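Local coordinates for protein hydroxylacyl-CoA dehydrogenase (Streptomyces coelicolor, PDB 5BKA) that probably acts in the biosynthesis of the polyketide actinorhodin, as a noncanonical member of the NTF2-like superfamily with a SnoaL-like domain, at residues R28-Y33 / V61-H66; D40-H45 / S135-H140; H78-T83 / A95-L100. All blocks are in the same frame, centred on the assembly; numbering follows the deposited sequence.

Contact 1. Residues R28-Y33 / V61-H66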
loop_
_atom_site.group_PDB
_atom_site.type_symbol
_atom_site.label_atom_id
_atom_site.label_comp_id
_atom_site.label_asym_id
_atom_site.label_seq_id
_atom_site.Cartn_x
_atom_site.Cartn_y
_atom_site.Cartn_z
ATOM N N ARG B 28 -11.766 15.344 0.550
ATOM C CA ARG B 28 -12.845 16.071 1.217
ATOM C C ARG B 28 -14.225 15.760 0.661
ATOM O O ARG B 28 -15.094 16.640 0.643
ATOM C CB ARG B 28 -12.665 17.576 1.130
ATOM C CG ARG B 28 -11.841 18.257 2.125
ATOM C CD ARG B 28 -10.842 19.188 1.543
ATOM N NE ARG B 28 -11.583 20.188 0.767
ATOM C CZ ARG B 28 -11.294 21.483 0.678
ATOM N NH1 ARG B 28 -10.560 22.083 1.642
ATOM N NH2 ARG B 28 -11.984 22.232 -0.163
ATOM N N ASP B 29 -14.435 14.532 0.198
ATOM C CA ASP B 29 -15.771 14.069 -0.158
ATOM C C ASP B 29 -16.354 13.324 1.039
ATOM O O ASP B 29 -16.475 12.102 1.048
ATOM C CB ASP B 29 -15.708 13.193 -1.398
ATOM C CG ASP B 29 -17.069 12.733 -1.864
ATOM O OD1 ASP B 29 -18.087 13.278 -1.393
ATOM O OD2 ASP B 29 -17.108 11.826 -2.718
ATOM N N PHE B 30 -16.681 14.092 2.082
ATOM C CA PHE B 30 -17.123 13.477 3.332
ATOM C C PHE B 30 -18.466 12.772 3.170
ATOM O O PHE B 30 -18.699 11.722 3.780
ATOM C CB PHE B 30 -17.183 14.530 4.436
ATOM C CG PHE B 30 -15.863 15.180 4.710
ATOM C CD1 PHE B 30 -14.711 14.415 4.801
ATOM C CD2 PHE B 30 -15.763 16.550 4.850
ATOM C CE1 PHE B 30 -13.484 15.006 5.041
ATOM C CE2 PHE B 30 -14.542 17.148 5.089
ATOM C CZ PHE B 30 -13.401 16.377 5.185
ATOM N N ALA B 31 -19.366 13.333 2.358
ATOM C CA ALA B 31 -20.642 12.671 2.099
ATOM C C ALA B 31 -20.447 11.396 1.284
ATOM O O ALA B 31 -21.070 10.367 1.571
ATOM C CB ALA B 31 -21.594 13.630 1.384
ATOM N N GLY B 32 -19.590 11.447 0.263
ATOM C CA GLY B 32 -19.285 10.243 -0.494
ATOM C C GLY B 32 -18.638 9.170 0.360
ATOM O O GLY B 32 -18.925 7.981 0.203
ATOM N N TYR B 33 -17.755 9.576 1.275
ATOM C CA TYR B 33 -17.138 8.621 2.189
ATOM C C TYR B 33 -18.185 7.987 3.095
ATOM O O TYR B 33 -18.204 6.765 3.285
ATOM C CB TYR B 33 -16.052 9.317 3.011
ATOM C CG TYR B 33 -15.463 8.479 4.125
ATOM C CD1 TYR B 33 -14.450 7.564 3.873
ATOM C CD2 TYR B 33 -15.913 8.613 5.433
ATOM C CE1 TYR B 33 -13.905 6.801 4.893
ATOM C CE2 TYR B 33 -15.374 7.857 6.457
ATOM C CZ TYR B 33 -14.372 6.953 6.182
ATOM O OH TYR B 33 -13.835 6.200 7.201
ATOM N N VAL B 61 -18.832 14.442 12.091
ATOM C CA VAL B 61 -17.554 14.149 12.738
ATOM C C VAL B 61 -16.390 14.483 11.811
ATOM O O VAL B 61 -15.362 15.021 12.244
ATOM C CB VAL B 61 -17.517 12.677 13.193
ATOM C CG1 VAL B 61 -16.094 12.151 13.227
ATOM C CG2 VAL B 61 -18.179 12.528 14.552
ATOM N N LEU B 62 -16.540 14.188 10.520
ATOM C CA LEU B 62 -15.451 14.432 9.580
ATOM C C LEU B 62 -15.189 15.923 9.401
ATOM O O LEU B 62 -14.029 16.352 9.377
ATOM C CB LEU B 62 -15.769 13.785 8.233
ATOM C CG LEU B 62 -15.835 12.262 8.199
ATOM C CD1 LEU B 62 -16.294 11.774 6.836
ATOM C CD2 LEU B 62 -14.491 11.647 8.567
ATOM N N GLU B 63 -16.249 16.723 9.257
ATOM C CA GLU B 63 -16.096 18.174 9.191
ATOM C C GLU B 63 -15.390 18.737 10.420
ATOM O O GLU B 63 -14.529 19.616 10.295
ATOM C CB GLU B 63 -17.461 18.832 9.002
ATOM C CG GLU B 63 -17.763 19.176 7.558
ATOM C CD GLU B 63 -19.220 19.506 7.321
ATOM O OE1 GLU B 63 -19.669 20.576 7.778
ATOM O OE2 GLU B 63 -19.919 18.683 6.695
ATOM N N ASP B 64 -15.751 18.262 11.618
ATOM C CA ASP B 64 -15.211 18.857 12.839
ATOM C C ASP B 64 -13.715 18.591 12.970
ATOM O O ASP B 64 -12.923 19.521 13.167
ATOM C CB ASP B 64 -15.955 18.335 14.069
ATOM C CG ASP B 64 -15.652 19.152 15.313
ATOM O OD1 ASP B 64 -14.527 19.043 15.839
ATOM O OD2 ASP B 64 -16.536 19.910 15.761
ATOM N N PHE B 65 -13.307 17.326 12.861
ATOM C CA PHE B 65 -11.886 16.996 12.886
ATOM C C PHE B 65 -11.140 17.596 11.702
ATOM O O PHE B 65 -9.903 17.594 11.692
ATOM C CB PHE B 65 -11.697 15.476 12.903
ATOM C CG PHE B 65 -11.960 14.838 14.243
ATOM C CD1 PHE B 65 -12.816 13.752 14.349
ATOM C CD2 PHE B 65 -11.349 15.317 15.392
ATOM C CE1 PHE B 65 -13.064 13.160 15.575
ATOM C CE2 PHE B 65 -11.591 14.727 16.622
ATOM C CZ PHE B 65 -12.449 13.648 16.711
ATOM N N HIS B 66 -11.862 18.106 10.702
ATOM C CA HIS B 66 -11.216 18.698 9.540
ATOM C C HIS B 66 -10.896 20.173 9.732
ATOM O O HIS B 66 -9.980 20.685 9.076
ATOM C CB HIS B 66 -12.097 18.522 8.305
ATOM C CG HIS B 66 -11.464 19.004 7.040
ATOM N ND1 HIS B 66 -10.464 18.306 6.398
ATOM C CD2 HIS B 66 -11.674 20.123 6.307
ATOM C CE1 HIS B 66 -10.094 18.970 5.318
ATOM N NE2 HIS B 66 -10.812 20.075 5.241
#
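In the helical layer of this SnoaL-like, NTF2-type fold, Phe30 from the first turn of helix 30-35 leans on Leu62 and His66 of helix 54-67, a largely apolar helix-helix packing. CB of Leu62 sits over one face of the Phe30 ring, 3.6 Å from CD1, as a CH-pi contact. The far end of the same ring serves the next turn of helix 54-67: its edge meets the face of His66 in a T-shaped pair, with CZ of Phe30 3.7 Å from ND1 of His66 and the planes 67° apart. A flat, purely hydrophobic ring suits this place because one residue can use face and edge on two partners a turn apart. Helix 30-35 follows closely on helix 10-26, which ends in a Schellman motif at Arg28. Asp29 then serves as the N-cap, its OD1 accepting from the N of Gly32 at 2.9 Å. Leu62 reaches further in with CD1, which lies 3.5 Å from CD2 of Tyr33, while the phenol OH bonds to Arg136. Toward solvent, His66 CG is anti to its backbone N (chi1 -175°), turning the imidazole toward the aliphatic stem of Arg28, where CG of Arg28 lies 3.7 Å from CE1 of His66.

Contact 2. Residues D40-H45 / S135-H140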
loop_
_atom_site.group_PDB
_atom_site.type_symbol
_atom_site.label_atom_id
_atom_site.label_comp_id
_atom_site.label_asym_id
_atom_site.label_seq_id
_atom_site.Cartn_x
_atom_site.Cartn_y
_atom_site.Cartn_z
ATOM N N ASP B 40 -27.106 3.135 9.087
ATOM C CA ASP B 40 -26.839 3.158 10.519
ATOM C C ASP B 40 -25.349 3.024 10.811
ATOM O O ASP B 40 -24.966 2.475 11.849
ATOM C CB ASP B 40 -27.624 2.056 11.233
ATOM C CG ASP B 40 -27.376 0.683 10.638
ATOM O OD1 ASP B 40 -26.668 0.592 9.614
ATOM O OD2 ASP B 40 -27.890 -0.307 11.198
ATOM N N GLY B 41 -24.503 3.511 9.903
ATOM C CA GLY B 41 -23.067 3.346 10.003
ATOM C C GLY B 41 -22.483 3.791 11.321
ATOM O O GLY B 41 -22.910 4.796 11.890
ATOM N N GLU B 42 -21.503 3.043 11.810
ATOM C CA GLU B 42 -20.874 3.291 13.097
ATOM C C GLU B 42 -19.408 3.620 12.854
ATOM O O GLU B 42 -18.701 2.861 12.182
ATOM C CB GLU B 42 -21.037 2.043 13.971
ATOM C CG GLU B 42 -20.560 2.128 15.397
ATOM C CD GLU B 42 -21.549 1.511 16.357
ATOM O OE1 GLU B 42 -21.158 1.202 17.498
ATOM O OE2 GLU B 42 -22.721 1.341 15.967
ATOM N N PHE B 43 -18.944 4.742 13.396
ATOM C CA PHE B 43 -17.563 5.177 13.199
ATOM C C PHE B 43 -16.988 5.710 14.502
ATOM O O PHE B 43 -17.468 6.723 15.025
ATOM C CB PHE B 43 -17.477 6.241 12.103
ATOM C CG PHE B 43 -16.102 6.790 11.904
ATOM C CD1 PHE B 43 -15.066 5.965 11.507
ATOM C CD2 PHE B 43 -15.846 8.134 12.097
ATOM C CE1 PHE B 43 -13.789 6.468 11.315
ATOM C CE2 PHE B 43 -14.573 8.649 11.906
ATOM C CZ PHE B 43 -13.540 7.813 11.513
ATOM N N ARG B 44 -15.947 5.054 15.013
ATOM C CA ARG B 44 -15.224 5.515 16.198
ATOM C C ARG B 44 -13.870 6.061 15.750
ATOM O O ARG B 44 -12.959 5.295 15.423
ATOM C CB ARG B 44 -15.066 4.391 17.217
ATOM C CG ARG B 44 -14.498 4.851 18.546
ATOM C CD ARG B 44 -15.194 4.188 19.722
ATOM N NE ARG B 44 -15.071 4.984 20.940
ATOM C CZ ARG B 44 -15.372 4.542 22.157
ATOM N NH1 ARG B 44 -15.813 3.302 22.323
ATOM N NH2 ARG B 44 -15.229 5.338 23.208
ATOM N N HIS B 45 -13.750 7.392 15.737
ATOM C CA HIS B 45 -12.505 8.030 15.318
ATOM C C HIS B 45 -11.370 7.729 16.287
ATOM O O HIS B 45 -10.222 7.542 15.869
ATOM C CB HIS B 45 -12.715 9.540 15.198
ATOM C CG HIS B 45 -11.802 10.208 14.218
ATOM N ND1 HIS B 45 -12.180 10.494 12.923
ATOM C CD2 HIS B 45 -10.530 10.659 14.346
ATOM C CE1 HIS B 45 -11.180 11.085 12.295
ATOM N NE2 HIS B 45 -10.167 11.197 13.135
ATOM N N SER B 135 -19.533 -0.833 10.427
ATOM C CA SER B 135 -18.832 -0.166 11.513
ATOM C C SER B 135 -17.348 -0.072 11.193
ATOM O O SER B 135 -16.788 -0.925 10.498
ATOM C CB SER B 135 -19.036 -0.889 12.847
ATOM O OG SER B 135 -18.762 -2.269 12.719
ATOM N N ARG B 136 -16.721 0.981 11.714
ATOM C CA ARG B 136 -15.275 1.156 11.638
ATOM C C ARG B 136 -14.770 1.649 12.985
ATOM O O ARG B 136 -15.218 2.692 13.471
ATOM C CB ARG B 136 -14.885 2.139 10.534
ATOM C CG ARG B 136 -13.454 2.614 10.628
ATOM C CD ARG B 136 -13.011 3.255 9.335
ATOM N NE ARG B 136 -12.777 2.268 8.286
ATOM C CZ ARG B 136 -12.794 2.556 6.989
ATOM N NH1 ARG B 136 -13.045 3.796 6.600
ATOM N NH2 ARG B 136 -12.568 1.609 6.087
ATOM N N HIS B 137 -13.851 0.898 13.588
ATOM C CA HIS B 137 -13.237 1.263 14.859
ATOM C C HIS B 137 -11.740 1.430 14.643
ATOM O O HIS B 137 -11.063 0.490 14.213
ATOM C CB HIS B 137 -13.524 0.209 15.930
ATOM C CG HIS B 137 -14.976 0.080 16.269
ATOM N ND1 HIS B 137 -15.498 -1.026 16.902
ATOM C CD2 HIS B 137 -16.018 0.920 16.058
ATOM C CE1 HIS B 137 -16.799 -0.862 17.070
ATOM N NE2 HIS B 137 -17.139 0.310 16.567
ATOM N N VAL B 138 -11.228 2.622 14.941
ATOM C CA VAL B 138 -9.825 2.959 14.724
ATOM C C VAL B 138 -9.137 3.083 16.075
ATOM O O VAL B 138 -9.600 3.826 16.951
ATOM C CB VAL B 138 -9.677 4.258 13.913
ATOM C CG1 VAL B 138 -8.207 4.569 13.671
ATOM C CG2 VAL B 138 -10.432 4.152 12.595
ATOM N N THR B 139 -8.039 2.352 16.245
ATOM C CA THR B 139 -7.188 2.459 17.419
ATOM C C THR B 139 -5.821 2.992 17.011
ATOM O O THR B 139 -5.394 2.833 15.865
ATOM C CB THR B 139 -7.032 1.106 18.125
ATOM O OG1 THR B 139 -6.456 0.155 17.221
ATOM C CG2 THR B 139 -8.383 0.595 18.600
ATOM N N HIS B 140 -5.134 3.619 17.960
ATOM C CA HIS B 140 -3.852 4.263 17.703
ATOM C C HIS B 140 -2.739 3.431 18.322
ATOM O O HIS B 140 -2.813 3.061 19.499
ATOM C CB HIS B 140 -3.831 5.685 18.268
ATOM C CG HIS B 140 -4.908 6.568 17.719
ATOM N ND1 HIS B 140 -5.138 6.709 16.368
ATOM C CD2 HIS B 140 -5.816 7.359 18.339
ATOM C CE1 HIS B 140 -6.142 7.547 16.178
ATOM N NE2 HIS B 140 -6.571 7.955 17.358
#
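Glu42 opens a parallel pairing of strands 41-44 and 135-140, whose axes run 3° apart. Its CB lies 3.7 Å from CB of Ser135, a small residue that suits such close neighbours, and its carbonyl O accepts from Arg136 N at 2.8 Å. Further out, Glu42 CG meets the edge of the His137 ring, 4.0 Å from NE2. Phe43 emerges on the other face of the sheet together with Arg136. The two side chains run side by side, both with CG anti to the backbone N (chi1 177° for Phe43), and this brings Phe43 CD1 to 3.8 Å from CG of Arg136, so that the edge of the ring runs along the aliphatic stem of Arg136. Arg44 returns to the face of Glu42 and His137. Its N gives a nearly straight bond (171°) to Arg136 O at 2.9 Å, its O takes Val138 N at 3.2 Å, and its CB touches His137 CD2. At His45 the strand has ended, and here the carbonyl O lies 3.9 Å from CB of Val138. Strand 52-53 pairs with the other edge of strand 41-44, and strand 112-124 with that of strand 132-140. Phe43 packs against Ile58 and Val61 of helix 54-67, while the buried guanidinium of Arg136 is held by a salt bridge to Asp121 and hydrogen bonds to Tyr33 and to Gln21 of helix 10-26.

Contact 3. Residues H78-T83 / A95-L100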
loop_
_atom_site.group_PDB
_atom_site.type_symbol
_atom_site.label_atom_id
_atom_site.label_comp_id
_atom_site.label_asym_id
_atom_site.label_seq_id
_atom_site.Cartn_x
_atom_site.Cartn_y
_atom_site.Cartn_z
ATOM N N HIS B 78 -4.597 8.782 3.878
ATOM C CA HIS B 78 -4.794 7.647 4.772
ATOM C C HIS B 78 -4.379 6.379 4.031
ATOM O O HIS B 78 -5.171 5.795 3.287
ATOM C CB HIS B 78 -6.244 7.569 5.238
ATOM C CG HIS B 78 -6.652 8.690 6.142
ATOM N ND1 HIS B 78 -6.829 9.980 5.695
ATOM C CD2 HIS B 78 -6.925 8.710 7.469
ATOM C CE1 HIS B 78 -7.189 10.750 6.707
ATOM N NE2 HIS B 78 -7.254 10.003 7.795
ATOM N N TRP B 79 -3.138 5.952 4.249
ATOM C CA TRP B 79 -2.619 4.742 3.628
ATOM C C TRP B 79 -3.090 3.508 4.386
ATOM O O TRP B 79 -3.153 3.512 5.616
ATOM C CB TRP B 79 -1.089 4.779 3.592
ATOM C CG TRP B 79 -0.538 5.587 2.460
ATOM C CD1 TRP B 79 -0.899 6.853 2.106
ATOM C CD2 TRP B 79 0.472 5.182 1.530
ATOM N NE1 TRP B 79 -0.177 7.262 1.012
ATOM C CE2 TRP B 79 0.671 6.253 0.638
ATOM C CE3 TRP B 79 1.228 4.016 1.366
ATOM C CZ2 TRP B 79 1.590 6.193 -0.406
ATOM C CZ3 TRP B 79 2.140 3.958 0.328
ATOM C CH2 TRP B 79 2.314 5.040 -0.544
ATOM N N PHE B 80 -3.433 2.456 3.647
ATOM C CA PHE B 80 -3.805 1.169 4.217
ATOM C C PHE B 80 -2.763 0.116 3.854
ATOM O O PHE B 80 -2.025 0.257 2.876
ATOM C CB PHE B 80 -5.181 0.712 3.719
ATOM C CG PHE B 80 -6.338 1.269 4.504
ATOM C CD1 PHE B 80 -6.238 2.487 5.156
ATOM C CD2 PHE B 80 -7.535 0.574 4.576
ATOM C CE1 PHE B 80 -7.308 2.998 5.870
ATOM C CE2 PHE B 80 -8.608 1.078 5.289
ATOM C CZ PHE B 80 -8.492 2.292 5.938
ATOM N N ASP B 81 -2.715 -0.952 4.651
ATOM C CA ASP B 81 -1.800 -2.051 4.373
ATOM C C ASP B 81 -2.242 -3.301 5.119
ATOM O O ASP B 81 -2.841 -3.220 6.194
ATOM C CB ASP B 81 -0.362 -1.704 4.771
ATOM C CG ASP B 81 0.669 -2.426 3.924
ATOM O OD1 ASP B 81 0.768 -2.114 2.721
ATOM O OD2 ASP B 81 1.377 -3.304 4.458
ATOM N N HIS B 82 -1.914 -4.456 4.534
ATOM C CA HIS B 82 -2.088 -5.763 5.173
ATOM C C HIS B 82 -3.532 -5.992 5.616
ATOM O O HIS B 82 -3.806 -6.360 6.759
ATOM C CB HIS B 82 -1.121 -5.927 6.348
ATOM C CG HIS B 82 0.282 -6.235 5.932
ATOM N ND1 HIS B 82 0.581 -6.984 4.815
ATOM C CD2 HIS B 82 1.471 -5.892 6.484
ATOM C CE1 HIS B 82 1.892 -7.092 4.697
ATOM N NE2 HIS B 82 2.455 -6.436 5.695
ATOM N N THR B 83 -4.464 -5.763 4.694
ATOM C CA THR B 83 -5.857 -6.105 4.944
ATOM C C THR B 83 -5.989 -7.605 5.168
ATOM O O THR B 83 -5.432 -8.410 4.417
ATOM C CB THR B 83 -6.727 -5.658 3.768
ATOM O OG1 THR B 83 -6.676 -4.231 3.649
ATOM C CG2 THR B 83 -8.171 -6.091 3.971
ATOM N N ALA B 95 -12.882 -6.991 8.747
ATOM C CA ALA B 95 -11.637 -6.567 8.118
ATOM C C ALA B 95 -10.760 -5.832 9.120
ATOM O O ALA B 95 -11.241 -4.971 9.866
ATOM C CB ALA B 95 -11.899 -5.686 6.895
ATOM N N THR B 96 -9.476 -6.184 9.138
ATOM C CA THR B 96 -8.480 -5.495 9.951
ATOM C C THR B 96 -7.331 -5.069 9.051
ATOM O O THR B 96 -6.739 -5.903 8.360
ATOM C CB THR B 96 -7.963 -6.389 11.082
ATOM O OG1 THR B 96 -9.051 -6.776 11.928
ATOM C CG2 THR B 96 -6.926 -5.643 11.912
ATOM N N SER B 97 -7.015 -3.777 9.062
ATOM C CA SER B 97 -5.967 -3.224 8.218
ATOM C C SER B 97 -5.082 -2.289 9.026
ATOM O O SER B 97 -5.522 -1.678 10.003
ATOM C CB SER B 97 -6.548 -2.462 7.017
ATOM O OG SER B 97 -7.479 -3.257 6.309
ATOM N N TYR B 98 -3.824 -2.193 8.610
ATOM C CA TYR B 98 -2.958 -1.125 9.078
ATOM C C TYR B 98 -3.344 0.169 8.380
ATOM O O TYR B 98 -3.770 0.167 7.221
ATOM C CB TYR B 98 -1.487 -1.435 8.791
ATOM C CG TYR B 98 -0.915 -2.644 9.500
ATOM C CD1 TYR B 98 -1.620 -3.297 10.502
ATOM C CD2 TYR B 98 0.340 -3.131 9.161
ATOM C CE1 TYR B 98 -1.089 -4.402 11.145
ATOM C CE2 TYR B 98 0.877 -4.230 9.793
ATOM C CZ TYR B 98 0.162 -4.863 10.785
ATOM O OH TYR B 98 0.704 -5.958 11.413
ATOM N N CYS B 99 -3.182 1.282 9.084
ATOM C CA CYS B 99 -3.366 2.586 8.467
ATOM C C CYS B 99 -2.306 3.544 8.983
ATOM O O CYS B 99 -1.987 3.553 10.174
ATOM C CB CYS B 99 -4.767 3.155 8.740
ATOM S SG CYS B 99 -5.004 4.877 8.211
ATOM N N LEU B 100 -1.776 4.362 8.078
ATOM C CA LEU B 100 -0.773 5.367 8.404
ATOM C C LEU B 100 -1.223 6.683 7.791
ATOM O O LEU B 100 -1.430 6.767 6.575
ATOM C CB LEU B 100 0.616 4.973 7.885
ATOM C CG LEU B 100 1.747 5.991 8.092
ATOM C CD1 LEU B 100 2.012 6.239 9.573
ATOM C CD2 LEU B 100 3.020 5.541 7.388
#
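His82 is one residue too many for the antiparallel pairing of strands 78-83 and 95-100: with a positive phi of 56° it forms a beta bulge, after which Thr83, not His82, lies opposite Ser97. Before it, Trp79 and Leu100 exchange two backbone bonds, Trp79 N to Leu100 O at 3.0 Å and Leu100 N to Trp79 O at 2.9 Å, and Asp81 and Tyr98 do the same. At the bulge a side-chain bond is added: Thr83 OG1 and Ser97 OG lie 2.9 Å apart in a hydrogen bond, and backbone bonding resumes between Thr96 and Ala84. Each hydroxyl stands beside its own backbone N (chi1 -63° for Thr83, -52° for Ser97), which turns the two oxygens together, giving each buried hydroxyl a polar partner. The bulge also sets His82 against Tyr98, with CD2 of His82 3.8 Å from CE2 of the phenol ring. On the face opposite Asp81 and Tyr98, the Phe80 ring lies against Cys99 and Ser97: its CE1 is 3.8 Å from Cys99 SG, a sulfur-aromatic contact, and its CD2 is 4.0 Å from Ser97 CB. With only the methyl of an alanine at Phe80, a gap is likely to open beside Ser97, and Cys99 SG would probably lose one of its two aromatic neighbours. Asp81 OD2 accepts from Phe80 N and Tyr98 OH bonds to Asp26, both of a second subunit, while Phe80 N gives the matching bond to Asp81 OD2 of the third. Helix 10-26 covers the Phe80 face, Tyr18 meeting the ring edge-to-face, and strand 112-124 pairs with the far edge of strand 93-105.

Contact 3 is the buried one, set in the long hairpin of the sheet and partly facing other subunits; contacts 1 and 2 are only partly buried and touch no other chain of the assembly. Contacts 2 and 3 belong to the same mixed sheet, the first parallel, the second antiparallel, and both rest mainly on backbone bonds, whereas contact 1 joins two helices through side chains alone. Contacts 1 and 2 meet directly, through the Tyr33-Arg136 bond and through Phe65, which packs on His45. Arg136 also brushes Phe80 of contact 3, so it stands between the two sheet contacts. Contacts 1 and 3 stay about 7 Å apart at their nearest atoms.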